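Local atomic coordinates of uncharacterized protein (Pyrococcus abyssi, PDB entry 5IFF), a protein that acts as a restriction DNA glycosylase, assembling as a tetramer on nonspecific double-stranded DNA and probably releasing adenine bases at its recognition sequence. Residues Ala57-Tyr62 and Gln155-Val160. The protein carries 2 engineered substitutions. Numbering follows the deposited sequence.
Engineered in segment 57-62: Ala57 (natural residue Glu).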
ATOM      1  N   ALA A  57      -3.513  17.558  15.242  1.00 33.74           N
ATOM      2  CA  ALA A  57      -4.386  16.441  15.534  1.00 32.31           C
ATOM      3  C   ALA A  57      -3.578  15.151  15.568  1.00 35.12           C
ATOM      4  O   ALA A  57      -3.036  14.735  14.553  1.00 37.91           O
ATOM      5  CB  ALA A  57      -5.495  16.347  14.469  1.00 34.34           C
ATOM      6  N   TRP A  58      -3.563  14.499  16.726  1.00 32.08           N
ATOM      7  CA  TRP A  58      -2.730  13.361  16.957  1.00 33.55           C
ATOM      8  C   TRP A  58      -3.626  12.206  17.387  1.00 30.81           C
ATOM      9  O   TRP A  58      -4.261  12.262  18.478  1.00 30.90           O
ATOM     10  CB  TRP A  58      -1.726  13.694  18.031  1.00 31.45           C
ATOM     11  CG  TRP A  58      -0.704  12.607  18.381  1.00 32.47           C
ATOM     12  CD1 TRP A  58      -0.468  11.399  17.733  1.00 33.75           C
ATOM     13  CD2 TRP A  58       0.241  12.661  19.489  1.00 33.87           C
ATOM     14  NE1 TRP A  58       0.573  10.738  18.367  1.00 36.04           N
ATOM     15  CE2 TRP A  58       1.015  11.474  19.415  1.00 33.81           C
ATOM     16  CE3 TRP A  58       0.506  13.609  20.479  1.00 34.29           C
ATOM     17  CZ2 TRP A  58       2.033  11.204  20.357  1.00 36.39           C
ATOM     18  CZ3 TRP A  58       1.521  13.328  21.425  1.00 38.05           C
ATOM     19  CH2 TRP A  58       2.268  12.133  21.347  1.00 37.47           C
ATOM     20  N   GLN A  59      -3.699  11.206  16.534  1.00 32.33           N
ATOM     21  CA  GLN A  59      -4.400   9.969  16.863  1.00 33.50           C
ATOM     22  C   GLN A  59      -3.432   9.166  17.683  1.00 30.82           C
ATOM     23  O   GLN A  59      -2.551   8.474  17.128  1.00 30.49           O
ATOM     24  CB  GLN A  59      -4.848   9.212  15.591  1.00 38.18           C
ATOM     25  CG  GLN A  59      -5.769   8.085  15.899  1.00 49.27           C
ATOM     26  CD  GLN A  59      -5.037   6.765  15.884  1.00 64.82           C
ATOM     27  OE1 GLN A  59      -4.538   6.337  14.845  1.00 71.06           O
ATOM     28  NE2 GLN A  59      -4.937   6.124  17.050  1.00 73.55           N
ATOM     29  N   ILE A  60      -3.590   9.260  18.998  1.00 29.55           N
ATOM     30  CA  ILE A  60      -2.563   8.823  19.915  1.00 33.81           C
ATOM     31  C   ILE A  60      -2.838   7.382  20.412  1.00 33.47           C
ATOM     32  O   ILE A  60      -3.994   6.934  20.471  1.00 35.61           O
ATOM     33  CB  ILE A  60      -2.447   9.793  21.094  1.00 37.77           C
ATOM     34  CG1 ILE A  60      -1.186   9.519  21.914  1.00 37.53           C
ATOM     35  CG2 ILE A  60      -3.725   9.747  21.979  1.00 33.39           C
ATOM     36  CD1 ILE A  60      -0.926  10.632  22.985  1.00 35.39           C
ATOM     37  N   SER A  61      -1.764   6.656  20.721  1.00 30.48           N
ATOM     38  CA  SER A  61      -1.868   5.231  21.106  1.00 31.92           C
ATOM     39  C   SER A  61      -1.203   5.033  22.473  1.00 32.05           C
ATOM     40  O   SER A  61      -0.549   5.951  22.969  1.00 29.73           O
ATOM     41  CB  SER A  61      -1.188   4.317  20.067  1.00 33.34           C
ATOM     42  OG  SER A  61      -1.810   4.417  18.811  1.00 34.66           O
ATOM     43  N   TYR A  62      -1.335   3.836  23.068  1.00 30.09           N
ATOM     44  CA  TYR A  62      -0.614   3.582  24.341  1.00 29.95           C
ATOM     45  C   TYR A  62       0.269   2.309  24.222  1.00 33.80           C
ATOM     46  O   TYR A  62       1.008   1.967  25.134  1.00 36.41           O
ATOM     47  CB  TYR A  62      -1.609   3.473  25.514  1.00 31.44           C
ATOM     48  CG  TYR A  62      -2.765   2.499  25.300  1.00 31.70           C
ATOM     49  CD1 TYR A  62      -2.557   1.128  25.362  1.00 31.07           C
ATOM     50  CD2 TYR A  62      -4.062   2.963  25.027  1.00 30.30           C
ATOM     51  CE1 TYR A  62      -3.609   0.197  25.148  1.00 37.62           C
ATOM     52  CE2 TYR A  62      -5.132   2.060  24.811  1.00 33.41           C
ATOM     53  CZ  TYR A  62      -4.895   0.676  24.890  1.00 35.69           C
ATOM     54  OH  TYR A  62      -5.891  -0.239  24.675  1.00 35.04           O
ATOM     55  N   GLN A 155     -14.600   0.443  16.060  1.00 60.26           N
ATOM     56  CA  GLN A 155     -13.297   0.673  16.639  1.00 58.68           C
ATOM     57  C   GLN A 155     -13.340   2.077  17.245  1.00 46.36           C
ATOM     58  O   GLN A 155     -13.788   3.000  16.577  1.00 44.42           O
ATOM     59  CB  GLN A 155     -12.223   0.567  15.572  1.00 69.93           C
ATOM     60  CG  GLN A 155     -10.932  -0.044  16.012  1.00 81.91           C
ATOM     61  CD  GLN A 155     -10.094  -0.458  14.822  1.00 97.31           C
ATOM     62  OE1 GLN A 155      -9.845   0.341  13.914  1.00101.19           O
ATOM     63  NE2 GLN A 155      -9.676  -1.718  14.804  1.00107.43           N
ATOM     64  N   SER A 156     -12.883   2.257  18.477  1.00 41.26           N
ATOM     65  CA  SER A 156     -12.847   3.620  19.014  1.00 35.62           C
ATOM     66  C   SER A 156     -11.457   4.192  18.832  1.00 42.00           C
ATOM     67  O   SER A 156     -10.473   3.481  19.009  1.00 45.13           O
ATOM     68  CB  SER A 156     -13.250   3.649  20.500  1.00 34.60           C
ATOM     69  OG  SER A 156     -12.535   2.602  21.156  1.00 37.44           O
ATOM     70  N   MET A 157     -11.349   5.489  18.507  1.00 38.07           N
ATOM     71  CA  MET A 157     -10.018   6.089  18.375  1.00 33.20           C
ATOM     72  C   MET A 157      -9.952   7.335  19.230  1.00 32.09           C
ATOM     73  O   MET A 157     -10.906   8.089  19.273  1.00 32.35           O
ATOM     74  CB  MET A 157      -9.707   6.449  16.913  1.00 35.45           C
ATOM     75  CG  MET A 157      -9.628   5.168  15.968  1.00 63.60           C
ATOM     76  SD  MET A 157      -8.513   5.412  14.579  1.00170.78           S
ATOM     77  CE  MET A 157      -9.343   6.753  13.736  1.00 95.79           C
ATOM     78  N   VAL A 158      -8.830   7.550  19.914  1.00 30.79           N
ATOM     79  CA  VAL A 158      -8.685   8.722  20.748  1.00 31.91           C
ATOM     80  C   VAL A 158      -7.715   9.699  20.077  1.00 34.17           C
ATOM     81  O   VAL A 158      -6.685   9.272  19.524  1.00 36.28           O
ATOM     82  CB  VAL A 158      -8.175   8.350  22.172  1.00 30.45           C
ATOM     83  CG1 VAL A 158      -7.885   9.665  23.015  1.00 31.55           C
ATOM     84  CG2 VAL A 158      -9.210   7.460  22.883  1.00 31.51           C
ATOM     85  N   TYR A 159      -8.044  10.990  20.121  1.00 31.86           N
ATOM     86  CA  TYR A 159      -7.279  12.039  19.454  1.00 33.70           C
ATOM     87  C   TYR A 159      -6.994  13.078  20.497  1.00 35.47           C
ATOM     88  O   TYR A 159      -7.856  13.345  21.364  1.00 34.90           O
ATOM     89  CB  TYR A 159      -8.063  12.744  18.327  1.00 36.51           C
ATOM     90  CG  TYR A 159      -8.181  11.954  17.054  1.00 40.72           C
ATOM     91  CD1 TYR A 159      -9.088  10.910  16.959  1.00 43.40           C
ATOM     92  CD2 TYR A 159      -7.402  12.270  15.939  1.00 39.82           C
ATOM     93  CE1 TYR A 159      -9.200  10.171  15.787  1.00 47.85           C
ATOM     94  CE2 TYR A 159      -7.511  11.550  14.771  1.00 44.58           C
ATOM     95  CZ  TYR A 159      -8.416  10.509  14.701  1.00 47.98           C
ATOM     96  OH  TYR A 159      -8.521   9.787  13.563  1.00 49.21           O
ATOM     97  N   VAL A 160      -5.822  13.690  20.425  1.00 33.66           N
ATOM     98  CA  VAL A 160      -5.647  14.973  21.151  1.00 32.63           C
ATOM     99  C   VAL A 160      -5.376  16.036  20.075  1.00 30.87           C
ATOM    100  O   VAL A 160      -4.638  15.787  19.113  1.00 32.21           O
ATOM    101  CB  VAL A 160      -4.510  14.915  22.199  1.00 32.29           C
ATOM    102  CG1 VAL A 160      -3.237  14.458  21.540  1.00 33.31           C
ATOM    103  CG2 VAL A 160      -4.309  16.273  22.866  1.00 35.05           C
TER
HETATM  104  O   HOH W   1      -6.519   5.975  19.387  1.00 38.88           O
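A water molecule held by three groups bridges segments 57-62 and 155-160: it accepts from Gln59 NE2 at 2.8 Å and from the backbone N of Val158, and donates to Ile60 O at 2.9 Å. Next to it, Ile60 N donates to Val158 O at 3.1 Å. Further along, Trp58 and Val160 form an antiparallel hydrogen-bonded pair: Trp58 N gives to Val160 O and Val160 N to Trp58 O, both at 2.9 Å. This pair ties strand 54-59 to strand 154-163 inside the large antiparallel sheet of R.PabI, and the bond from Ile60 continues the contact; Gln59, Ile60 and Val158 belong to its adenine-binding site, empty in this chain, so the water lies among the residues that meet the base. On one face of the sheet, the CB and CG of Gln59 lie over the Tyr159 ring, CB 4.0 Å from the centroid in a CH-pi contact displaced toward the rim. With CG anti to the backbone N (chi1 -170°) and a bend at chi2, the Gln59 chain runs past this ring until its amide carbon CD comes to 4.0 Å from Met157 SD; amide and ring planes stand 69° apart. A leucine in place of Tyr159 has no flat ring for Gln59 CB and CG to lie against, and this aliphatic part would probably lose support, its amide then less firmly placed against the water. On the other face, Val160 CG1 rests 3.9 Å from Trp58 CB, at the base of the indole, whose far end turns away. Ile60 CG1 lies over one face of the indole, toward its rim, and the indole NE1 is hydrogen-bonded to Glu71. Helix 188-201 packs against segment 155-160, Leu194 and Phe198 touching Val158 and Leu190 touching Val160.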